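Long-range contacts in Lmo0135 protein (Listeria monocytogenes EGD-e, PDB 5ISU), which is the substrate-binding protein CtaP of an ABC transporter and probably takes part in peptide uptake: residues L283-I288 with V461-S466; S259-N264 with I395-Y400; D315-Y320 with T455-A460. All coordinates share one frame; numbering follows the deposited sequence.

In the fold
From the N terminus, strand 248-263 supplies the first segment, 259-264. Contact 2 pairs it with strand 395-400 and closes a loop of 130 residues. Within that loop the chain passes 283-288, at the start of helix 285-292, and then the irregular segment 315-320. Both find their partners after 395-400, so contacts 1 and 3 each cross contact 2. Contact 3 brings 315-320 to the end of helix 442-458, and contact 1 brings 283-288 to the next strand, 462-475; contact 3 is therefore nested within contact 1. Strands 462-475 and 248-263 are neighbours, which joins contacts 1 and 2 in one sheet. Arg285 and Thr319 link contacts 1 and 3.

Contact 1 of 3, residues L283-I288 with V461-S466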
loop_
_atom_site.group_PDB
_atom_site.type_symbol
_atom_site.label_atom_id
_atom_site.label_comp_id
_atom_site.label_asym_id
_atom_site.label_seq_id
_atom_site.Cartn_x
_atom_site.Cartn_y
_atom_site.Cartn_z
ATOM N N LEU A 283 -17.120 -12.572 17.018
ATOM C CA LEU A 283 -17.143 -12.402 15.572
ATOM C C LEU A 283 -16.717 -13.621 14.767
ATOM O O LEU A 283 -16.016 -14.494 15.275
ATOM C CB LEU A 283 -16.220 -11.234 15.211
ATOM C CG LEU A 283 -16.432 -9.918 15.969
ATOM C CD1 LEU A 283 -15.354 -8.908 15.617
ATOM C CD2 LEU A 283 -17.809 -9.338 15.692
ATOM N N ASP A 284 -17.157 -13.650 13.504
ATOM C CA ASP A 284 -16.803 -14.711 12.534
ATOM C C ASP A 284 -16.438 -14.087 11.198
ATOM O O ASP A 284 -17.278 -13.486 10.521
ATOM C CB ASP A 284 -17.920 -15.725 12.327
ATOM C CG ASP A 284 -17.595 -16.727 11.220
ATOM O OD1 ASP A 284 -17.634 -16.360 10.025
ATOM O OD2 ASP A 284 -17.293 -17.889 11.545
ATOM N N ARG A 285 -15.197 -14.292 10.802
ATOM C CA ARG A 285 -14.669 -13.707 9.583
ATOM C C ARG A 285 -15.402 -13.999 8.276
ATOM O O ARG A 285 -15.600 -13.075 7.504
ATOM C CB ARG A 285 -13.192 -14.069 9.447
ATOM C CG ARG A 285 -12.345 -13.335 10.468
ATOM C CD ARG A 285 -10.897 -13.727 10.416
ATOM N NE ARG A 285 -10.126 -12.919 11.367
ATOM C CZ ARG A 285 -9.918 -13.230 12.656
ATOM N NH1 ARG A 285 -9.203 -12.416 13.429
ATOM N NH2 ARG A 285 -10.413 -14.341 13.188
ATOM N N GLU A 286 -15.783 -15.255 8.015
ATOM C CA GLU A 286 -16.506 -15.575 6.759
ATOM C C GLU A 286 -17.820 -14.811 6.677
ATOM O O GLU A 286 -18.220 -14.394 5.601
ATOM C CB GLU A 286 -16.741 -17.073 6.572
ATOM C CG GLU A 286 -15.445 -17.841 6.367
ATOM C CD GLU A 286 -15.621 -19.246 5.780
ATOM O OE1 GLU A 286 -14.591 -19.946 5.698
ATOM O OE2 GLU A 286 -16.754 -19.648 5.385
ATOM N N GLU A 287 -18.464 -14.616 7.820
ATOM C CA GLU A 287 -19.707 -13.843 7.883
ATOM C C GLU A 287 -19.456 -12.358 7.610
ATOM O O GLU A 287 -20.234 -11.728 6.883
ATOM C CB GLU A 287 -20.403 -14.018 9.240
ATOM C CG GLU A 287 -20.993 -15.413 9.456
ATOM C CD GLU A 287 -21.799 -15.548 10.750
ATOM O OE1 GLU A 287 -21.664 -14.708 11.691
ATOM O OE2 GLU A 287 -22.569 -16.515 10.828
ATOM N N ILE A 288 -18.387 -11.795 8.187
ATOM C CA ILE A 288 -18.063 -10.382 7.939
ATOM C C ILE A 288 -17.798 -10.152 6.455
ATOM O O ILE A 288 -18.316 -9.208 5.864
ATOM C CB ILE A 288 -16.841 -9.902 8.732
ATOM C CG1 ILE A 288 -17.128 -9.954 10.233
ATOM C CG2 ILE A 288 -16.490 -8.467 8.339
ATOM C CD1 ILE A 288 -15.921 -9.686 11.109
ATOM N N VAL A 461 -4.810 -6.658 20.322
ATOM C CA VAL A 461 -4.591 -5.219 20.106
ATOM C C VAL A 461 -5.543 -4.685 19.042
ATOM O O VAL A 461 -6.052 -3.559 19.146
ATOM C CB VAL A 461 -3.136 -4.939 19.693
ATOM C CG1 VAL A 461 -2.917 -3.451 19.465
ATOM C CG2 VAL A 461 -2.190 -5.462 20.766
ATOM N N ILE A 462 -5.742 -5.485 18.001
ATOM C CA ILE A 462 -6.690 -5.172 16.939
ATOM C C ILE A 462 -7.445 -6.459 16.639
ATOM O O ILE A 462 -7.197 -7.474 17.272
ATOM C CB ILE A 462 -5.988 -4.716 15.648
ATOM C CG1 ILE A 462 -5.100 -5.842 15.080
ATOM C CG2 ILE A 462 -5.179 -3.452 15.912
ATOM C CD1 ILE A 462 -4.665 -5.613 13.650
ATOM N N TYR A 463 -8.358 -6.395 15.683
ATOM C CA TYR A 463 -9.064 -7.567 15.180
ATOM C C TYR A 463 -8.835 -7.574 13.662
ATOM O O TYR A 463 -9.477 -6.812 12.954
ATOM C CB TYR A 463 -10.567 -7.537 15.494
ATOM C CG TYR A 463 -11.271 -8.807 15.051
ATOM C CD1 TYR A 463 -11.294 -9.919 15.867
ATOM C CD2 TYR A 463 -11.868 -8.903 13.797
ATOM C CE1 TYR A 463 -11.903 -11.090 15.467
ATOM C CE2 TYR A 463 -12.482 -10.060 13.387
ATOM C CZ TYR A 463 -12.503 -11.160 14.233
ATOM O OH TYR A 463 -13.133 -12.342 13.854
ATOM N N PRO A 464 -7.859 -8.361 13.167
ATOM C CA PRO A 464 -7.650 -8.427 11.702
ATOM C C PRO A 464 -8.838 -9.123 11.061
ATOM O O PRO A 464 -9.135 -10.245 11.412
ATOM C CB PRO A 464 -6.376 -9.267 11.543
ATOM C CG PRO A 464 -5.797 -9.401 12.927
ATOM C CD PRO A 464 -6.917 -9.222 13.898
ATOM N N ILE A 465 -9.525 -8.446 10.145
ATOM C CA ILE A 465 -10.708 -9.011 9.532
ATOM C C ILE A 465 -10.383 -9.810 8.281
ATOM O O ILE A 465 -10.666 -10.996 8.213
ATOM C CB ILE A 465 -11.718 -7.911 9.159
ATOM C CG1 ILE A 465 -12.153 -7.122 10.397
ATOM C CG2 ILE A 465 -12.935 -8.521 8.476
ATOM C CD1 ILE A 465 -12.962 -5.882 10.065
ATOM N N SER A 466 -9.812 -9.152 7.284
ATOM C CA SER A 466 -9.525 -9.819 6.017
ATOM C C SER A 466 -8.390 -9.227 5.210
ATOM O O SER A 466 -8.044 -8.060 5.390
ATOM C CB SER A 466 -10.787 -9.796 5.154
ATOM O OG SER A 466 -11.263 -8.466 4.933
HETATM O O HOH W 1 -13.349 -14.626 15.192
#
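Tyr463 holds CG anti to its backbone N (chi1 -176°), and this sends the ring across to Leu283 and Arg285. Arg285 has CG beside its own N, and its chain runs extended to NE and reaches the ring; a chi4 of 89° then turns the guanidinium flat on it. The two planes are 13° apart and the group centres 4.3 Å apart. NH1 sits over the ring, offset toward the rim. Leu283 CD1 covers the opposite face in a CH-pi contact, 3.8 Å from the centroid of the Tyr463 ring. The ring is thus clamped between a methyl and a cation.

Arg285 also grips the strand backbone side-on. Arg285 NE donates to Pro464 O at 2.9 Å, and Arg285 NH1 donates to that oxygen at 3.0 Å. Pro464 O lies near the guanidinium plane, so stacking and hydrogen bonding together fix the rotation of the group. Arg285 NH2 is hydrogen-bonded to Thr319 O of the loop 315-320. A water joins Tyr463 OH to Leu283 O, 2.7 Å from each. Deeper in, Ile288 CG2 packs on Ile465 CG2 at 3.6 Å.

Asp284 is the N-cap of helix 285-292, and its OD1 accepts from Glu287 N at 2.9 Å. On the neighbouring strand, Ser259 is paired with two residues, Ile465 and Ser466. The contact sets a capped helix start, by a cation-pi stack, against an inner strand at a classic beta bulge.

Contact 2 of 3, residues S259-N264 with I395-Y400; sequences SYATFN and IALNGY
Two neighbouring antiparallel strands of a mixed beta sheet meet here, 248-263 and 395-400. Tyr260 and Asn398 form a hydrogen-bonded pair: Tyr260 N donates to Asn398 O and Asn398 N to Tyr260 O, each at 2.9 Å and nearly straight. Thr262 and Ala396 make the next such pair. Thr262 N donates to Ala396 O at 2.9 Å, while the return bond from Ala396 N to Thr262 O is weak. Thr262 OG1 sits between its backbone N and carbonyl carbon (chi1 68°), where it gives Ala396 O a second bond, 3.3 Å long, on a lone pair in the carbonyl plane.

On the same face, Tyr260 lies alongside Asn398, its ring and the amide only 9° apart. CE1 of Tyr260 meets CD2 of Tyr400 at 3.6 Å, the rings oblique. A water links Tyr260 OH to Gly399 O. Tyr400 OH itself bonds to Phe305 O and Tyr413 OH.

On the other face, Ala261 CB touches Leu397 CD2 at 3.9 Å, and Phe263 runs beside Ile395. Helix 273-281 packs on Phe263 there, and helix 351-365 on Ile395 and Leu397. Strand 462-475 pairs with the other edge of 248-263, and strand 341-347 with that of 395-400.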
loop_
_atom_site.group_PDB
_atom_site.type_symbol
_atom_site.label_atom_id
_atom_site.label_comp_id
_atom_site.label_asym_id
_atom_site.label_seq_id
_atom_site.Cartn_x
_atom_site.Cartn_y
_atom_site.Cartn_z
ATOM N N SER A 259 -7.900 -5.332 6.232
ATOM C CA SER A 259 -9.081 -4.626 6.744
ATOM C C SER A 259 -9.130 -5.070 8.195
ATOM O O SER A 259 -9.059 -6.280 8.460
ATOM C CB SER A 259 -10.338 -5.087 6.025
ATOM O OG SER A 259 -11.514 -4.557 6.626
ATOM N N TYR A 260 -9.201 -4.116 9.128
ATOM C CA TYR A 260 -9.216 -4.449 10.540
ATOM C C TYR A 260 -9.957 -3.451 11.403
ATOM O O TYR A 260 -10.272 -2.356 10.971
ATOM C CB TYR A 260 -7.784 -4.562 11.045
ATOM C CG TYR A 260 -7.008 -3.270 11.096
ATOM C CD1 TYR A 260 -6.531 -2.673 9.936
ATOM C CD2 TYR A 260 -6.748 -2.645 12.296
ATOM C CE1 TYR A 260 -5.822 -1.490 9.967
ATOM C CE2 TYR A 260 -6.012 -1.461 12.354
ATOM C CZ TYR A 260 -5.554 -0.886 11.186
ATOM O OH TYR A 260 -4.839 0.288 11.225
ATOM N N ALA A 261 -10.229 -3.859 12.638
ATOM C CA ALA A 261 -10.843 -3.006 13.641
ATOM C C ALA A 261 -9.817 -2.759 14.739
ATOM O O ALA A 261 -9.108 -3.661 15.118
ATOM C CB ALA A 261 -12.060 -3.680 14.215
ATOM N N THR A 262 -9.745 -1.535 15.239
ATOM C CA THR A 262 -8.825 -1.172 16.317
ATOM C C THR A 262 -9.610 -1.002 17.598
ATOM O O THR A 262 -10.730 -0.537 17.554
ATOM C CB THR A 262 -8.207 0.213 16.078
ATOM O OG1 THR A 262 -9.234 1.208 16.193
ATOM C CG2 THR A 262 -7.572 0.324 14.712
ATOM N N PHE A 263 -9.019 -1.336 18.740
ATOM C CA PHE A 263 -9.679 -1.124 20.050
ATOM C C PHE A 263 -8.942 0.028 20.716
ATOM O O PHE A 263 -7.746 -0.090 20.982
ATOM C CB PHE A 263 -9.640 -2.374 20.924
ATOM C CG PHE A 263 -10.365 -3.561 20.324
ATOM C CD1 PHE A 263 -11.739 -3.543 20.170
ATOM C CD2 PHE A 263 -9.676 -4.716 19.982
ATOM C CE1 PHE A 263 -12.408 -4.630 19.629
ATOM C CE2 PHE A 263 -10.341 -5.811 19.454
ATOM C CZ PHE A 263 -11.709 -5.765 19.278
ATOM N N ASN A 264 -9.642 1.143 20.948
ATOM C CA ASN A 264 -9.015 2.353 21.521
ATOM C C ASN A 264 -8.734 2.231 23.015
ATOM O O ASN A 264 -9.623 2.458 23.842
ATOM C CB ASN A 264 -9.896 3.582 21.276
ATOM C CG ASN A 264 -9.171 4.901 21.553
ATOM O OD1 ASN A 264 -8.060 4.922 22.080
ATOM N ND2 ASN A 264 -9.793 6.008 21.168
ATOM N N ILE A 395 -14.051 1.909 18.970
ATOM C CA ILE A 395 -13.553 1.099 17.865
ATOM C C ILE A 395 -13.531 1.936 16.598
ATOM O O ILE A 395 -14.421 2.773 16.381
ATOM C CB ILE A 395 -14.476 -0.120 17.627
ATOM C CG1 ILE A 395 -14.564 -0.977 18.896
ATOM C CG2 ILE A 395 -13.988 -0.953 16.439
ATOM C CD1 ILE A 395 -15.574 -2.100 18.811
ATOM N N ALA A 396 -12.502 1.720 15.781
ATOM C CA ALA A 396 -12.364 2.378 14.495
ATOM C C ALA A 396 -12.010 1.334 13.420
ATOM O O ALA A 396 -11.136 0.488 13.617
ATOM C CB ALA A 396 -11.306 3.453 14.562
ATOM N N LEU A 397 -12.721 1.379 12.306
ATOM C CA LEU A 397 -12.457 0.479 11.196
ATOM C C LEU A 397 -11.402 1.126 10.333
ATOM O O LEU A 397 -11.495 2.311 10.021
ATOM C CB LEU A 397 -13.720 0.225 10.384
ATOM C CG LEU A 397 -14.848 -0.360 11.219
ATOM C CD1 LEU A 397 -16.096 -0.531 10.377
ATOM C CD2 LEU A 397 -14.420 -1.684 11.848
ATOM N N ASN A 398 -10.396 0.353 9.941
ATOM C CA ASN A 398 -9.331 0.911 9.128
ATOM C C ASN A 398 -8.732 -0.152 8.222
ATOM O O ASN A 398 -9.174 -1.317 8.201
ATOM C CB ASN A 398 -8.262 1.485 10.062
ATOM C CG ASN A 398 -7.642 2.769 9.537
ATOM O OD1 ASN A 398 -7.595 3.037 8.323
ATOM N ND2 ASN A 398 -7.182 3.589 10.463
ATOM N N GLY A 399 -7.720 0.258 7.473
ATOM C CA GLY A 399 -7.023 -0.655 6.585
ATOM C C GLY A 399 -5.673 -0.132 6.203
ATOM O O GLY A 399 -5.414 1.044 6.350
ATOM N N TYR A 400 -4.790 -1.021 5.773
ATOM C CA TYR A 400 -3.478 -0.612 5.300
ATOM C C TYR A 400 -2.841 -1.559 4.306
ATOM O O TYR A 400 -3.146 -2.748 4.265
ATOM C CB TYR A 400 -2.496 -0.355 6.451
ATOM C CG TYR A 400 -2.296 -1.465 7.507
ATOM C CD1 TYR A 400 -1.842 -2.750 7.178
ATOM C CD2 TYR A 400 -2.465 -1.181 8.849
ATOM C CE1 TYR A 400 -1.648 -3.725 8.162
ATOM C CE2 TYR A 400 -2.261 -2.140 9.828
ATOM C CZ TYR A 400 -1.844 -3.399 9.487
ATOM O OH TYR A 400 -1.647 -4.298 10.506
HETATM O O HOH W 2 -4.535 1.873 9.017
#

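Contact 3 of 3, residues D315-Y320 with T455-A460; sequences DKVETY and TIADDA
Tyr320 points its ring at the end of helix 442-458, with the hydroxyl leading. Ala457 O lies at the ring edge, near its plane, and takes a hydrogen bond of 2.8 Å from Tyr320 OH. The donor is tilted 18° from the carbonyl plane. Asp458 O is close to the same hydroxyl, but the angle is too poor for a bond. Gln277 of helix 273-281 bonds weakly to that hydroxyl. Ala460 CB comes up obliquely, 4.2 Å from Tyr320 CZ.

Glu318 covers one face of the Tyr320 ring. Its CG, anti to the backbone N (chi1 180°), lies over the ring centre. The bend at chi2 (52°) then turns the carboxylate back to its own loop, where Glu318 OE2 accepts from Tyr320 N at 2.8 Å. Tyr281 meets the Tyr320 ring edge-to-face.

Ala457 CB packs between loop backbone and side chain, 3.5 Å from Glu318 O and 3.8 Å from Val317 CB. A water bridges Glu318 N, at 2.8 Å, to Asp458 OD1, at 2.9 Å.

The helix ends in a Schellman motif with Ala460 as the C-prime residue. Within it Ala457 O accepts from Ala460 N, and Tyr320 OH adds a second bond, where the helix dipole would favour a donor. The water ties Asp458 to the loop backbone. The two carboxylates are not in contact, so any repulsion between them is probably mild.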
loop_
_atom_site.group_PDB
_atom_site.type_symbol
_atom_site.label_atom_id
_atom_site.label_comp_id
_atom_site.label_asym_id
_atom_site.label_seq_id
_atom_site.Cartn_x
_atom_site.Cartn_y
_atom_site.Cartn_z
ATOM N N ASP A 315 0.369 -17.543 9.565
ATOM C CA ASP A 315 -1.059 -17.581 9.919
ATOM C C ASP A 315 -1.298 -18.397 11.190
ATOM O O ASP A 315 -2.452 -18.661 11.547
ATOM C CB ASP A 315 -1.928 -18.117 8.757
ATOM C CG ASP A 315 -1.702 -19.615 8.461
ATOM O OD1 ASP A 315 -0.969 -20.313 9.203
ATOM O OD2 ASP A 315 -2.282 -20.098 7.467
ATOM N N LYS A 316 -0.215 -18.786 11.874
ATOM C CA LYS A 316 -0.303 -19.570 13.092
ATOM C C LYS A 316 -0.294 -18.671 14.322
ATOM O O LYS A 316 0.613 -18.729 15.150
ATOM C CB LYS A 316 0.863 -20.557 13.154
ATOM C CG LYS A 316 0.956 -21.475 11.959
ATOM C CD LYS A 316 2.158 -22.379 12.087
ATOM C CE LYS A 316 2.292 -23.273 10.876
ATOM N NZ LYS A 316 3.485 -24.135 11.027
ATOM N N VAL A 317 -1.309 -17.829 14.432
ATOM C CA VAL A 317 -1.463 -16.936 15.577
ATOM C C VAL A 317 -2.873 -17.139 16.111
ATOM O O VAL A 317 -3.705 -17.741 15.437
ATOM C CB VAL A 317 -1.239 -15.430 15.204
ATOM C CG1 VAL A 317 0.196 -15.182 14.789
ATOM C CG2 VAL A 317 -2.189 -14.957 14.107
ATOM N N GLU A 318 -3.148 -16.639 17.308
ATOM C CA GLU A 318 -4.488 -16.772 17.865
ATOM C C GLU A 318 -5.458 -15.938 17.012
ATOM O O GLU A 318 -5.162 -14.782 16.692
ATOM C CB GLU A 318 -4.540 -16.344 19.340
ATOM C CG GLU A 318 -5.932 -16.466 19.973
ATOM C CD GLU A 318 -6.560 -17.846 19.786
ATOM O OE1 GLU A 318 -5.847 -18.871 19.976
ATOM O OE2 GLU A 318 -7.771 -17.909 19.450
ATOM N N THR A 319 -6.596 -16.532 16.644
ATOM C CA THR A 319 -7.582 -15.856 15.817
ATOM C C THR A 319 -8.940 -15.679 16.475
ATOM O O THR A 319 -9.815 -15.046 15.886
ATOM C CB THR A 319 -7.722 -16.527 14.426
ATOM O OG1 THR A 319 -7.918 -17.940 14.569
ATOM C CG2 THR A 319 -6.476 -16.305 13.639
ATOM N N TYR A 320 -9.113 -16.201 17.687
ATOM C CA TYR A 320 -10.356 -16.038 18.442
ATOM C C TYR A 320 -11.568 -16.462 17.646
ATOM O O TYR A 320 -12.506 -15.684 17.483
ATOM C CB TYR A 320 -10.517 -14.582 18.888
ATOM C CG TYR A 320 -9.346 -14.094 19.686
ATOM C CD1 TYR A 320 -9.265 -14.371 21.036
ATOM C CD2 TYR A 320 -8.309 -13.380 19.095
ATOM C CE1 TYR A 320 -8.193 -13.972 21.794
ATOM C CE2 TYR A 320 -7.228 -12.952 19.858
ATOM C CZ TYR A 320 -7.189 -13.257 21.217
ATOM O OH TYR A 320 -6.167 -12.882 22.035
ATOM N N THR A 455 2.442 -11.756 19.974
ATOM C CA THR A 455 2.076 -10.849 21.073
ATOM C C THR A 455 0.872 -9.988 20.703
ATOM O O THR A 455 -0.059 -9.848 21.493
ATOM C CB THR A 455 3.235 -9.948 21.505
ATOM O OG1 THR A 455 4.384 -10.751 21.806
ATOM C CG2 THR A 455 2.855 -9.124 22.743
ATOM N N ILE A 456 0.875 -9.429 19.499
ATOM C CA ILE A 456 -0.254 -8.617 19.039
ATOM C C ILE A 456 -1.565 -9.419 19.046
ATOM O O ILE A 456 -2.624 -8.906 19.471
ATOM C CB ILE A 456 0.014 -8.037 17.619
ATOM C CG1 ILE A 456 1.141 -6.981 17.660
ATOM C CG2 ILE A 456 -1.249 -7.442 17.004
ATOM C CD1 ILE A 456 0.887 -5.803 18.579
ATOM N N ALA A 457 -1.501 -10.658 18.563
ATOM C CA ALA A 457 -2.682 -11.517 18.520
ATOM C C ALA A 457 -3.095 -11.903 19.939
ATOM O O ALA A 457 -4.253 -11.777 20.296
ATOM C CB ALA A 457 -2.427 -12.763 17.675
ATOM N N ASP A 458 -2.141 -12.349 20.751
ATOM C CA ASP A 458 -2.434 -12.700 22.150
ATOM C C ASP A 458 -3.044 -11.544 22.941
ATOM O O ASP A 458 -3.963 -11.770 23.707
ATOM C CB ASP A 458 -1.193 -13.201 22.869
ATOM C CG ASP A 458 -0.686 -14.520 22.314
ATOM O OD1 ASP A 458 -1.457 -15.241 21.656
ATOM O OD2 ASP A 458 0.495 -14.846 22.552
ATOM N N ASP A 459 -2.582 -10.312 22.728
ATOM C CA ASP A 459 -3.142 -9.148 23.464
ATOM C C ASP A 459 -4.368 -8.517 22.807
ATOM O O ASP A 459 -4.880 -7.481 23.287
ATOM C CB ASP A 459 -2.069 -8.074 23.719
ATOM C CG ASP A 459 -1.105 -8.457 24.831
ATOM O OD1 ASP A 459 -1.284 -9.539 25.419
ATOM O OD2 ASP A 459 -0.180 -7.664 25.128
ATOM N N ALA A 460 -4.851 -9.154 21.738
ATOM C CA ALA A 460 -5.985 -8.658 20.984
ATOM C C ALA A 460 -5.936 -7.146 20.834
ATOM O O ALA A 460 -6.893 -6.447 21.172
ATOM C CB ALA A 460 -7.289 -9.106 21.624
HETATM O O HOH W 3 -0.929 -15.910 18.918
#